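Local coordinates for cell wall surface anchor family protein (Streptococcus agalactiae, PDB 3PHS) that serves as the minor pilin GBS52 of a Gram-positive pilus, with an Ig-like domain that mediates adhesion to lung epithelial cells, at residues Tyr50-Thr55 with Ala62-Leu67; Ser115-Asp120 with Ile127-Ile132; Leu140-Val145 with Ala154-Glu159; Leu186-Asp189 with His193-Ile196. One frame throughout, in Å; residues are numbered along the deposited sequence.

Contact 1 of 4, residues Tyr50-Thr55 with Ala62-Leu67; sequences YQLKST and AHWNSL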
loop_
_atom_site.group_PDB
_atom_site.type_symbol
_atom_site.label_atom_id
_atom_site.label_comp_id
_atom_site.label_asym_id
_atom_site.label_seq_id
_atom_site.Cartn_x
_atom_site.Cartn_y
_atom_site.Cartn_z
ATOM N N TYR A 50 20.038 3.909 3.316
ATOM C CA TYR A 50 20.549 3.817 4.687
ATOM C C TYR A 50 21.855 3.036 4.669
ATOM O O TYR A 50 21.886 1.870 4.278
ATOM C CB TYR A 50 19.509 3.170 5.599
ATOM C CG TYR A 50 18.329 4.091 5.799
ATOM C CD1 TYR A 50 17.314 4.178 4.841
ATOM C CD2 TYR A 50 18.278 4.940 6.900
ATOM C CE1 TYR A 50 16.240 5.056 5.013
ATOM C CE2 TYR A 50 17.216 5.827 7.077
ATOM C CZ TYR A 50 16.201 5.864 6.142
ATOM O OH TYR A 50 15.185 6.757 6.330
ATOM N N GLN A 51 22.940 3.717 5.025
ATOM C CA GLN A 51 24.259 3.090 5.079
ATOM C C GLN A 51 24.343 2.168 6.305
ATOM O O GLN A 51 24.241 2.637 7.439
ATOM C CB GLN A 51 25.297 4.195 5.204
ATOM C CG GLN A 51 26.731 3.824 4.954
ATOM C CD GLN A 51 27.562 5.097 5.067
ATOM O OE1 GLN A 51 27.876 5.738 4.068
ATOM N NE2 GLN A 51 27.805 5.523 6.275
ATOM N N LEU A 52 24.535 0.869 6.080
ATOM C CA LEU A 52 24.593 -0.090 7.198
ATOM C C LEU A 52 25.821 0.129 8.078
ATOM O O LEU A 52 26.883 0.491 7.581
ATOM C CB LEU A 52 24.574 -1.540 6.699
ATOM C CG LEU A 52 23.202 -2.183 6.522
ATOM C CD1 LEU A 52 22.360 -1.423 5.481
ATOM C CD2 LEU A 52 23.349 -3.647 6.149
ATOM N N LYS A 53 25.638 -0.060 9.383
ATOM C CA LYS A 53 26.758 -0.051 10.334
ATOM C C LYS A 53 27.302 -1.447 10.563
ATOM O O LYS A 53 28.468 -1.605 10.914
ATOM C CB LYS A 53 26.321 0.551 11.672
ATOM C CG LYS A 53 25.964 2.025 11.598
ATOM C CD LYS A 53 25.699 2.619 12.991
ATOM C CE LYS A 53 26.869 3.463 13.491
ATOM N NZ LYS A 53 28.215 2.796 13.387
ATOM N N SER A 54 26.461 -2.456 10.336
ATOM C CA SER A 54 26.770 -3.851 10.662
ATOM C C SER A 54 26.196 -4.771 9.602
ATOM O O SER A 54 25.117 -4.485 9.050
ATOM C CB SER A 54 26.189 -4.208 12.038
ATOM O OG SER A 54 26.377 -5.593 12.334
ATOM N N THR A 55 26.909 -5.864 9.305
ATOM C CA THR A 55 26.376 -6.896 8.409
ATOM C C THR A 55 26.319 -8.283 9.068
ATOM O O THR A 55 26.442 -9.302 8.384
ATOM C CB THR A 55 27.174 -6.998 7.085
ATOM O OG1 THR A 55 28.537 -7.351 7.364
ATOM C CG2 THR A 55 27.127 -5.681 6.319
ATOM N N ALA A 62 15.734 -9.146 5.342
ATOM C CA ALA A 62 14.568 -9.314 6.223
ATOM C C ALA A 62 14.703 -8.464 7.485
ATOM O O ALA A 62 13.722 -7.903 7.961
ATOM C CB ALA A 62 14.373 -10.801 6.589
ATOM N N HIS A 63 15.914 -8.386 8.032
ATOM C CA HIS A 63 16.150 -7.558 9.200
ATOM C C HIS A 63 15.785 -6.102 8.943
ATOM O O HIS A 63 15.074 -5.478 9.732
ATOM C CB HIS A 63 17.600 -7.635 9.678
ATOM C CG HIS A 63 17.897 -6.665 10.777
ATOM N ND1 HIS A 63 17.324 -6.772 12.028
ATOM C CD2 HIS A 63 18.643 -5.535 10.798
ATOM C CE1 HIS A 63 17.742 -5.769 12.785
ATOM N NE2 HIS A 63 18.546 -5.008 12.063
ATOM N N TRP A 64 16.286 -5.570 7.838
ATOM C CA TRP A 64 16.044 -4.183 7.478
ATOM C C TRP A 64 14.585 -3.931 7.100
ATOM O O TRP A 64 14.040 -2.907 7.471
ATOM C CB TRP A 64 17.050 -3.735 6.404
ATOM C CG TRP A 64 18.343 -3.408 7.090
ATOM C CD1 TRP A 64 19.311 -4.283 7.487
ATOM C CD2 TRP A 64 18.740 -2.119 7.564
ATOM N NE1 TRP A 64 20.313 -3.608 8.168
ATOM C CE2 TRP A 64 19.980 -2.278 8.232
ATOM C CE3 TRP A 64 18.172 -0.845 7.482
ATOM C CZ2 TRP A 64 20.676 -1.197 8.801
ATOM C CZ3 TRP A 64 18.872 0.242 8.051
ATOM C CH2 TRP A 64 20.110 0.053 8.695
ATOM N N ASN A 65 13.947 -4.904 6.447
ATOM C CA ASN A 65 12.527 -4.794 6.090
ATOM C C ASN A 65 11.600 -4.783 7.309
ATOM O O ASN A 65 10.465 -4.303 7.221
ATOM C CB ASN A 65 12.114 -5.937 5.161
ATOM C CG ASN A 65 12.525 -5.709 3.702
ATOM O OD1 ASN A 65 12.759 -4.580 3.265
ATOM N ND2 ASN A 65 12.578 -6.799 2.935
ATOM N N SER A 66 12.095 -5.306 8.434
ATOM C CA SER A 66 11.323 -5.397 9.696
ATOM C C SER A 66 11.317 -4.089 10.497
ATOM O O SER A 66 10.483 -3.903 11.382
ATOM C CB SER A 66 11.860 -6.542 10.571
ATOM O OG SER A 66 13.045 -6.168 11.271
ATOM N N LEU A 67 12.245 -3.187 10.176
ATOM C CA LEU A 67 12.410 -1.927 10.895
ATOM C C LEU A 67 11.403 -0.867 10.473
ATOM O O LEU A 67 11.068 -0.753 9.288
ATOM C CB LEU A 67 13.820 -1.374 10.694
ATOM C CG LEU A 67 14.970 -2.304 11.061
ATOM C CD1 LEU A 67 16.294 -1.581 10.827
ATOM C CD2 LEU A 67 14.838 -2.776 12.515
HETATM O O HOH W 1 22.571 -4.463 9.787
#

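Contact 2 of 4, residues Ser115-Asp120 with Ile127-Ile132; sequences SAFLVD and IYPKII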
loop_
_atom_site.group_PDB
_atom_site.type_symbol
_atom_site.label_atom_id
_atom_site.label_comp_id
_atom_site.label_asym_id
_atom_site.label_seq_id
_atom_site.Cartn_x
_atom_site.Cartn_y
_atom_site.Cartn_z
ATOM N N SER A 115 9.593 -2.639 -3.783
ATOM C CA SER A 115 10.332 -3.593 -2.981
ATOM C C SER A 115 11.639 -2.951 -2.547
ATOM O O SER A 115 12.406 -2.465 -3.386
ATOM C CB SER A 115 10.597 -4.874 -3.772
ATOM O OG SER A 115 9.387 -5.601 -3.952
ATOM N N ALA A 116 11.869 -2.919 -1.232
ATOM C CA ALA A 116 13.129 -2.425 -0.695
ATOM C C ALA A 116 14.266 -3.388 -1.068
ATOM O O ALA A 116 14.030 -4.572 -1.366
ATOM C CB ALA A 116 13.041 -2.275 0.809
ATOM N N PHE A 117 15.502 -2.891 -1.034
ATOM C CA PHE A 117 16.619 -3.683 -1.556
ATOM C C PHE A 117 17.900 -3.382 -0.787
ATOM O O PHE A 117 18.025 -2.329 -0.150
ATOM C CB PHE A 117 16.848 -3.370 -3.048
ATOM C CG PHE A 117 16.907 -1.908 -3.346
ATOM C CD1 PHE A 117 15.744 -1.211 -3.692
ATOM C CD2 PHE A 117 18.108 -1.208 -3.222
ATOM C CE1 PHE A 117 15.783 0.155 -3.915
ATOM C CE2 PHE A 117 18.160 0.152 -3.464
ATOM C CZ PHE A 117 17.000 0.838 -3.809
ATOM N N LEU A 118 18.858 -4.288 -0.887
ATOM C CA LEU A 118 20.204 -3.991 -0.417
ATOM C C LEU A 118 21.095 -3.725 -1.624
ATOM O O LEU A 118 20.969 -4.391 -2.649
ATOM C CB LEU A 118 20.755 -5.150 0.415
ATOM C CG LEU A 118 20.155 -5.296 1.802
ATOM C CD1 LEU A 118 20.610 -6.620 2.403
ATOM C CD2 LEU A 118 20.542 -4.086 2.706
ATOM N N VAL A 119 21.984 -2.742 -1.516
ATOM C CA VAL A 119 23.000 -2.516 -2.569
ATOM C C VAL A 119 24.386 -2.787 -1.953
ATOM O O VAL A 119 24.751 -2.175 -0.955
ATOM C CB VAL A 119 23.020 -1.063 -3.111
ATOM C CG1 VAL A 119 23.850 -1.003 -4.418
ATOM C CG2 VAL A 119 21.613 -0.494 -3.336
ATOM N N ASP A 120 25.141 -3.695 -2.568
ATOM C CA ASP A 120 26.528 -3.952 -2.205
ATOM C C ASP A 120 27.367 -2.952 -3.026
ATOM O O ASP A 120 27.822 -3.263 -4.147
ATOM C CB ASP A 120 26.837 -5.409 -2.570
ATOM C CG ASP A 120 28.219 -5.880 -2.150
ATOM O OD1 ASP A 120 29.005 -5.134 -1.532
ATOM O OD2 ASP A 120 28.517 -7.052 -2.475
ATOM N N ILE A 127 20.377 0.521 -10.514
ATOM C CA ILE A 127 19.440 -0.459 -9.967
ATOM C C ILE A 127 18.011 -0.078 -10.331
ATOM O O ILE A 127 17.675 1.111 -10.393
ATOM C CB ILE A 127 19.572 -0.633 -8.427
ATOM C CG1 ILE A 127 19.255 0.644 -7.718
ATOM C CG2 ILE A 127 20.986 -1.189 -7.980
ATOM C CD1 ILE A 127 18.382 0.385 -6.564
ATOM N N TYR A 128 17.197 -1.103 -10.575
ATOM C CA TYR A 128 15.813 -0.959 -10.997
ATOM C C TYR A 128 14.948 -1.618 -9.915
ATOM O O TYR A 128 14.796 -2.844 -9.919
ATOM C CB TYR A 128 15.588 -1.642 -12.356
ATOM C CG TYR A 128 16.366 -1.000 -13.498
ATOM C CD1 TYR A 128 17.704 -1.342 -13.728
ATOM C CD2 TYR A 128 15.781 -0.042 -14.314
ATOM C CE1 TYR A 128 18.452 -0.720 -14.764
ATOM C CE2 TYR A 128 16.509 0.575 -15.357
ATOM C CZ TYR A 128 17.845 0.223 -15.563
ATOM O OH TYR A 128 18.564 0.808 -16.580
ATOM N N PRO A 129 14.420 -0.825 -8.955
ATOM C CA PRO A 129 13.623 -1.496 -7.915
ATOM C C PRO A 129 12.406 -2.184 -8.532
ATOM O O PRO A 129 11.942 -1.770 -9.597
ATOM C CB PRO A 129 13.195 -0.343 -6.994
ATOM C CG PRO A 129 14.264 0.710 -7.195
ATOM C CD PRO A 129 14.570 0.619 -8.675
ATOM N N LYS A 130 11.913 -3.229 -7.874
ATOM C CA LYS A 130 10.717 -3.954 -8.333
ATOM C C LYS A 130 9.505 -3.153 -7.906
ATOM O O LYS A 130 9.325 -2.868 -6.719
ATOM C CB LYS A 130 10.674 -5.362 -7.735
ATOM C CG LYS A 130 11.895 -6.192 -8.128
ATOM C CD LYS A 130 11.904 -7.582 -7.477
ATOM C CE LYS A 130 13.261 -8.258 -7.689
ATOM N NZ LYS A 130 13.451 -9.397 -6.735
ATOM N N ILE A 131 8.715 -2.735 -8.887
ATOM C CA ILE A 131 7.676 -1.761 -8.639
ATOM C C ILE A 131 6.348 -2.340 -9.084
ATOM O O ILE A 131 6.229 -2.827 -10.199
ATOM C CB ILE A 131 7.977 -0.437 -9.389
ATOM C CG1 ILE A 131 9.181 0.269 -8.743
ATOM C CG2 ILE A 131 6.763 0.535 -9.354
ATOM C CD1 ILE A 131 9.952 1.110 -9.744
ATOM N N ILE A 132 5.358 -2.287 -8.201
ATOM C CA ILE A 132 4.018 -2.715 -8.580
ATOM C C ILE A 132 3.120 -1.492 -8.699
ATOM O O ILE A 132 3.246 -0.532 -7.926
ATOM C CB ILE A 132 3.404 -3.820 -7.660
ATOM C CG1 ILE A 132 3.280 -3.341 -6.216
ATOM C CG2 ILE A 132 4.201 -5.157 -7.775
ATOM C CD1 ILE A 132 2.277 -4.172 -5.377
HETATM O O HOH W 2 13.416 -3.817 -5.532
HETATM O O HOH W 3 7.146 -4.623 -5.453
#

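Contact 3 of 4, residues Leu140-Val145 with Ala154-Glu159; sequences LLKVGV and AGVVFE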
loop_
_atom_site.group_PDB
_atom_site.type_symbol
_atom_site.label_atom_id
_atom_site.label_comp_id
_atom_site.label_asym_id
_atom_site.label_seq_id
_atom_site.Cartn_x
_atom_site.Cartn_y
_atom_site.Cartn_z
ATOM N N LEU A 140 -18.020 -3.539 -2.881
ATOM C CA LEU A 140 -18.606 -3.933 -1.615
ATOM C C LEU A 140 -20.116 -3.801 -1.685
ATOM O O LEU A 140 -20.636 -2.749 -2.062
ATOM C CB LEU A 140 -18.060 -3.076 -0.475
ATOM C CG LEU A 140 -18.713 -3.145 0.917
ATOM C CD1 LEU A 140 -18.681 -4.567 1.482
ATOM C CD2 LEU A 140 -18.033 -2.157 1.874
ATOM N N LEU A 141 -20.797 -4.882 -1.313
ATOM C CA LEU A 141 -22.223 -4.840 -1.070
ATOM C C LEU A 141 -22.437 -4.977 0.436
ATOM O O LEU A 141 -21.952 -5.926 1.055
ATOM C CB LEU A 141 -22.932 -5.975 -1.826
ATOM C CG LEU A 141 -24.385 -6.250 -1.393
ATOM C CD1 LEU A 141 -25.298 -5.054 -1.672
ATOM C CD2 LEU A 141 -24.943 -7.530 -2.005
ATOM N N LYS A 142 -23.160 -4.023 1.005
ATOM C CA LYS A 142 -23.503 -4.049 2.409
ATOM C C LYS A 142 -24.972 -4.425 2.531
ATOM O O LYS A 142 -25.818 -3.781 1.913
ATOM C CB LYS A 142 -23.297 -2.681 3.038
ATOM C CG LYS A 142 -23.524 -2.636 4.580
ATOM C CD LYS A 142 -22.497 -3.514 5.339
ATOM C CE LYS A 142 -22.646 -3.366 6.856
ATOM N NZ LYS A 142 -23.889 -4.040 7.372
ATOM N N VAL A 143 -25.267 -5.436 3.340
ATOM C CA VAL A 143 -26.660 -5.816 3.571
ATOM C C VAL A 143 -27.063 -5.703 5.051
ATOM O O VAL A 143 -26.221 -5.779 5.961
ATOM C CB VAL A 143 -26.963 -7.233 3.031
ATOM C CG1 VAL A 143 -26.832 -7.274 1.494
ATOM C CG2 VAL A 143 -26.071 -8.275 3.712
ATOM N N GLY A 144 -28.362 -5.519 5.271
ATOM C CA GLY A 144 -28.949 -5.615 6.600
ATOM C C GLY A 144 -29.710 -6.927 6.675
ATOM O O GLY A 144 -30.353 -7.330 5.701
ATOM N N VAL A 145 -29.617 -7.593 7.825
ATOM C CA VAL A 145 -30.175 -8.940 8.010
ATOM C C VAL A 145 -31.295 -8.917 9.067
ATOM O O VAL A 145 -31.074 -8.493 10.186
ATOM C CB VAL A 145 -29.070 -9.951 8.405
ATOM C CG1 VAL A 145 -29.642 -11.378 8.561
ATOM C CG2 VAL A 145 -27.924 -9.954 7.362
ATOM N N ALA A 154 -28.187 1.332 2.834
ATOM C CA ALA A 154 -27.617 2.608 2.411
ATOM C C ALA A 154 -27.057 3.423 3.571
ATOM O O ALA A 154 -27.469 3.270 4.739
ATOM C CB ALA A 154 -28.672 3.421 1.622
ATOM N N GLY A 155 -26.097 4.287 3.265
ATOM C CA GLY A 155 -25.575 5.210 4.258
ATOM C C GLY A 155 -24.648 4.655 5.318
ATOM O O GLY A 155 -24.378 5.339 6.304
ATOM N N VAL A 156 -24.172 3.417 5.135
ATOM C CA VAL A 156 -23.206 2.800 6.046
ATOM C C VAL A 156 -21.798 3.300 5.701
ATOM O O VAL A 156 -21.424 3.324 4.528
ATOM C CB VAL A 156 -23.252 1.247 5.974
ATOM C CG1 VAL A 156 -22.204 0.594 6.911
ATOM C CG2 VAL A 156 -24.657 0.733 6.299
ATOM N N VAL A 157 -21.038 3.658 6.726
ATOM C CA VAL A 157 -19.751 4.351 6.565
ATOM C C VAL A 157 -18.575 3.403 6.808
ATOM O O VAL A 157 -18.502 2.717 7.829
ATOM C CB VAL A 157 -19.678 5.604 7.487
ATOM C CG1 VAL A 157 -18.296 6.314 7.403
ATOM C CG2 VAL A 157 -20.828 6.565 7.149
ATOM N N PHE A 158 -17.661 3.376 5.841
ATOM C CA PHE A 158 -16.435 2.608 5.922
ATOM C C PHE A 158 -15.205 3.494 5.650
ATOM O O PHE A 158 -15.329 4.559 5.038
ATOM C CB PHE A 158 -16.438 1.521 4.849
ATOM C CG PHE A 158 -17.308 0.332 5.168
ATOM C CD1 PHE A 158 -18.645 0.307 4.782
ATOM C CD2 PHE A 158 -16.769 -0.791 5.774
ATOM C CE1 PHE A 158 -19.444 -0.830 5.057
ATOM C CE2 PHE A 158 -17.558 -1.920 6.042
ATOM C CZ PHE A 158 -18.891 -1.919 5.683
ATOM N N GLU A 159 -14.051 3.036 6.127
ATOM C CA GLU A 159 -12.744 3.527 5.678
ATOM C C GLU A 159 -11.984 2.337 5.104
ATOM O O GLU A 159 -12.285 1.192 5.431
ATOM C CB GLU A 159 -11.972 4.162 6.827
ATOM C CG GLU A 159 -12.596 5.477 7.284
ATOM C CD GLU A 159 -12.001 6.018 8.563
ATOM O OE1 GLU A 159 -11.167 5.347 9.203
ATOM O OE2 GLU A 159 -12.390 7.146 8.924
#

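Contact 4 of 4, residues Leu186-Asp189 with His193-Ile196; sequences LETD and HIRI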
loop_
_atom_site.group_PDB
_atom_site.type_symbol
_atom_site.label_atom_id
_atom_site.label_comp_id
_atom_site.label_asym_id
_atom_site.label_seq_id
_atom_site.Cartn_x
_atom_site.Cartn_y
_atom_site.Cartn_z
ATOM N N LEU A 186 -16.214 6.657 3.288
ATOM C CA LEU A 186 -16.825 5.954 2.168
ATOM C C LEU A 186 -18.212 5.541 2.632
ATOM O O LEU A 186 -18.364 5.022 3.726
ATOM C CB LEU A 186 -15.995 4.720 1.779
ATOM C CG LEU A 186 -14.476 4.898 1.590
ATOM C CD1 LEU A 186 -13.756 3.550 1.645
ATOM C CD2 LEU A 186 -14.183 5.621 0.296
ATOM N N GLU A 187 -19.216 5.787 1.808
ATOM C CA GLU A 187 -20.596 5.555 2.232
ATOM C C GLU A 187 -21.332 4.704 1.206
ATOM O O GLU A 187 -21.260 4.968 0.009
ATOM C CB GLU A 187 -21.302 6.902 2.455
ATOM C CG GLU A 187 -22.500 6.789 3.363
ATOM C CD GLU A 187 -23.158 8.118 3.663
ATOM O OE1 GLU A 187 -22.480 9.043 4.172
ATOM O OE2 GLU A 187 -24.380 8.217 3.424
ATOM N N THR A 188 -22.025 3.668 1.672
ATOM C CA THR A 188 -22.772 2.800 0.779
ATOM C C THR A 188 -23.898 3.612 0.157
ATOM O O THR A 188 -24.522 4.439 0.833
ATOM C CB THR A 188 -23.345 1.546 1.488
ATOM O OG1 THR A 188 -24.272 1.947 2.504
ATOM C CG2 THR A 188 -22.218 0.725 2.125
ATOM N N ASP A 189 -24.109 3.403 -1.131
ATOM C CA ASP A 189 -25.114 4.156 -1.874
ATOM C C ASP A 189 -26.502 3.549 -1.633
ATOM O O ASP A 189 -26.643 2.634 -0.817
ATOM C CB ASP A 189 -24.747 4.241 -3.368
ATOM C CG ASP A 189 -24.711 2.884 -4.067
ATOM O OD1 ASP A 189 -25.354 1.909 -3.596
ATOM O OD2 ASP A 189 -24.047 2.789 -5.130
ATOM N N HIS A 193 -23.986 -0.308 -2.150
ATOM C CA HIS A 193 -22.639 -0.492 -2.724
ATOM C C HIS A 193 -21.643 0.636 -2.424
ATOM O O HIS A 193 -22.012 1.807 -2.324
ATOM C CB HIS A 193 -22.719 -0.715 -4.246
ATOM C CG HIS A 193 -23.244 -2.061 -4.639
ATOM N ND1 HIS A 193 -22.423 -3.104 -5.005
ATOM C CD2 HIS A 193 -24.509 -2.536 -4.718
ATOM C CE1 HIS A 193 -23.155 -4.169 -5.288
ATOM N NE2 HIS A 193 -24.427 -3.846 -5.132
ATOM N N ILE A 194 -20.386 0.237 -2.239
ATOM C CA ILE A 194 -19.224 1.113 -2.332
ATOM C C ILE A 194 -18.381 0.460 -3.429
ATOM O O ILE A 194 -17.998 -0.710 -3.303
ATOM C CB ILE A 194 -18.434 1.178 -0.997
ATOM C CG1 ILE A 194 -19.244 1.929 0.061
ATOM C CG2 ILE A 194 -17.043 1.845 -1.199
ATOM C CD1 ILE A 194 -18.662 1.866 1.459
ATOM N N ARG A 195 -18.111 1.195 -4.509
ATOM C CA ARG A 195 -17.210 0.708 -5.565
ATOM C C ARG A 195 -16.001 1.624 -5.662
ATOM O O ARG A 195 -16.146 2.850 -5.698
ATOM C CB ARG A 195 -17.903 0.637 -6.924
ATOM C CG ARG A 195 -19.064 -0.343 -6.988
ATOM C CD ARG A 195 -19.770 -0.286 -8.335
ATOM N NE ARG A 195 -20.898 -1.229 -8.407
ATOM C CZ ARG A 195 -22.139 -0.955 -8.009
ATOM N NH1 ARG A 195 -22.432 0.239 -7.496
ATOM N NH2 ARG A 195 -23.092 -1.876 -8.126
ATOM N N ILE A 196 -14.811 1.036 -5.661
ATOM C CA ILE A 196 -13.572 1.829 -5.694
ATOM C C ILE A 196 -12.669 1.184 -6.746
ATOM O O ILE A 196 -12.323 0.034 -6.614
ATOM C CB ILE A 196 -12.839 1.849 -4.321
ATOM C CG1 ILE A 196 -13.748 2.366 -3.178
ATOM C CG2 ILE A 196 -11.576 2.732 -4.397
ATOM C CD1 ILE A 196 -13.208 2.050 -1.766
HETATM O O HOH W 4 -21.090 4.540 -2.692
#

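Contact 1 of 4, residues Tyr50-Thr55 with Ala62-Leu67
Trp64 and Tyr50 both set CG anti to their own carbonyl carbon (chi1 -80° and -69°), and with these torsions the indole reaches from its helix to the strand, where it meets Tyr50 and Leu52. The arrangement is a helix packed on one face of a β-sheet in the N-terminal Ig-like half of the pilin: helix 60-65 lies against strand 46-52 and lays its tryptophan along it. Leu52 carries most of the contact. Its CD1 stands over one face of the indole, 4.0 Å from the centroid of the six-membered ring and 24° off the normal, a CH-pi contact. CG of Leu52 comes to 3.5 Å from Trp64 CZ2, and the two side chains run past each other in opposite directions. On the opposite indole face sits CD1 of Leu67, so the ring is held between two leucine methyls, one from each segment. Tyr50 adds its CB, 3.9 Å from Trp64 CZ3, while its phenol leads away toward Leu72 and strand 76-83. Tyr101 of strand 98-106 also meets the indole, its ring inclined to it. The one polar atom of the buried indole is satisfied through solvent: water 1 lies in the ring plane at its edge, accepts from Trp64 NE1 at 2.9 Å and donates to Ser54 O at 2.7 Å.

Contact 2 of 4, residues Ser115-Asp120 with Ile127-Ile132
Ser115 meets Lys130 midway along the interrupted strand 109-121, just before its regular part at 117-120, beside the segment leading toward the second domain. Its amide gives a nearly straight hydrogen bond, Ser115 N to Lys130 O at 3.0 Å with an N-H...O angle of 174°, arriving close to the line of the C=O bond. Two waters reinforce this pairing. Water 2 accepts from Lys130 N and donates to Ser115 O at 2.7 Å, standing in for a second direct backbone bond. Water 3 links Ser115 OG with the same Lys130 O, which is therefore gripped by both an amide and a water. Beside them the CB atoms of Ser115 and Lys130 touch at 4.0 Å, while the extended lysine chain leads away.

Two residues on, Phe117 turns into the interior. Its CG is wedged between the backbone N and the carbonyl carbon (chi1 49°), and its ring meets Ile127 and Pro129. The methyl CD1 of Ile127 lies over one face of the ring in a CH-pi contact, although the modelled separation is too short to be trusted. Pro129 comes in obliquely, its CG 3.7 Å from Phe117 CE1. Val119 CG2, from the same strand, borders the ring edge in its plane. Ile17 of strand 13-21 touches both Ile127 and Pro129, and Leu32 touches Phe117, placing the ring between the two sheets of the Ig-like domain. At Ser115, then, one direct bond and water 2 join the backbones and water 3 brings in the serine hydroxyl. The segments are tied there by direction-specific polar bonds, and at Phe117 by apolar packing that depends on shape.

Contact 3 of 4, residues Leu140-Val145 with Ala154-Glu159
The ring of Phe158 has Leu140 over one face and Lys142 at its edge. Leu140 CD2 sits almost above the ring centre, 3.8 Å from the centroid and 13° off the normal, a well-centred CH-pi contact. CG of Leu140 is anti to the backbone N (chi1 169°), which carries the methyl up to the phenyl, and the two side chains cross at about a right angle. At the edge, near the ring plane, lies the aliphatic part of Lys142, its CD 4.0 Å from Phe158 CZ. Farther along, Val156 packs on the same lysine: its CG2 is 3.9 Å from Lys142 CG, and its CG1 touches Lys142 CE.

Lys142 is the centrepiece. Its chain bends at chi2 and chi4, and NZ is bonded covalently to CG of Asn238 on strand 231-240, the intramolecular isopeptide bond known from Gram-positive pilins. The N-H of that linkage goes to Val143 O, with NZ 3.2 Å from the oxygen and 38° out of the carbonyl plane, well away from the lone-pair directions. Phe158 and Val156 thus line the methylenes leading to the crosslink with carbon, while Glu208 of strand 202-210 packs on Lys142, Val156 and Phe158, a position consistent with the acidic residue found beside isopeptide bonds in related pilin domains.

In the prealbumin-like domain the contact bridges two sheets. Strand 135-146, flanked by strands 193-200 and 231-240, faces strand 157-162, which lies between strands 186-187 and 202-210; Ile194 and Ile236 also pack on Phe158 within the core.

Contact 4 of 4, residues Leu186-Asp189 with His193-Ile196
Asp189 and His193 close the tight connection between the two segments with a pair of reciprocal hydrogen bonds. The amide of Asp189 donates to His193 O at 2.9 Å, and in return His193 N donates to the side chain, reaching Asp189 OD1 at 3.0 Å from well above the carboxylate plane. Asp189 holds its CG between the backbone N and the carbonyl carbon (chi1 63°), folding the carboxylate back over the turn, where OD1 also takes the hydroxyl of Ser191. His193 O has further company: water 4 donates to it and to Glu187 O, at 2.7 Å from the latter, and Thr188 CA makes a CA-H...O contact with it at 3.3 Å.

The other carboxylate oxygen, OD2, faces the edge of the Arg195 guanidinium in a long salt bridge, 3.8 Å to NH1. The stronger partner of this arginine is Asp139, whose OD2 pairs with Arg195 NE while its OD1 is hydrogen-bonded to His193 ND1. NH2 of Arg195 lies over the centre of the His193 ring. Thr188 OG1 donates to Leu153 O and accepts from Val156 N, filling both its roles.

Away from the turn, Ile194 CD1 touches Leu186 CB at 3.9 Å and Thr188 CG2, and Ile196 CD1 meets Leu186 CD1. Strand 186-187 belongs to the sheet of strand 157-162, whereas strand 193-200 pairs with strand 135-146, so this turn crosses from one sheet to the other.

The four contacts divide between two domains: contacts 1 and 2 share the N-terminal one, contacts 3 and 4 the prealbumin-like one, on opposite sides of the chain's centre. Contacts 1 and 2 touch through Asn65 with Ala116 and reach the same sheet, one through a helix laid on it and the other from across the domain interior. Contacts 3 and 4, with centres 8 Å apart, are joined by probable backbone hydrogen bonds, Leu140 to Ile194 and Phe158 to Leu186. Contacts 1 and 3 are buried and largely apolar, contact 3 alone containing a crosslinked lysine; contact 2 is apolar at one end and polar, watered and more exposed at the other; contact 4, partly buried, adds charged pairs.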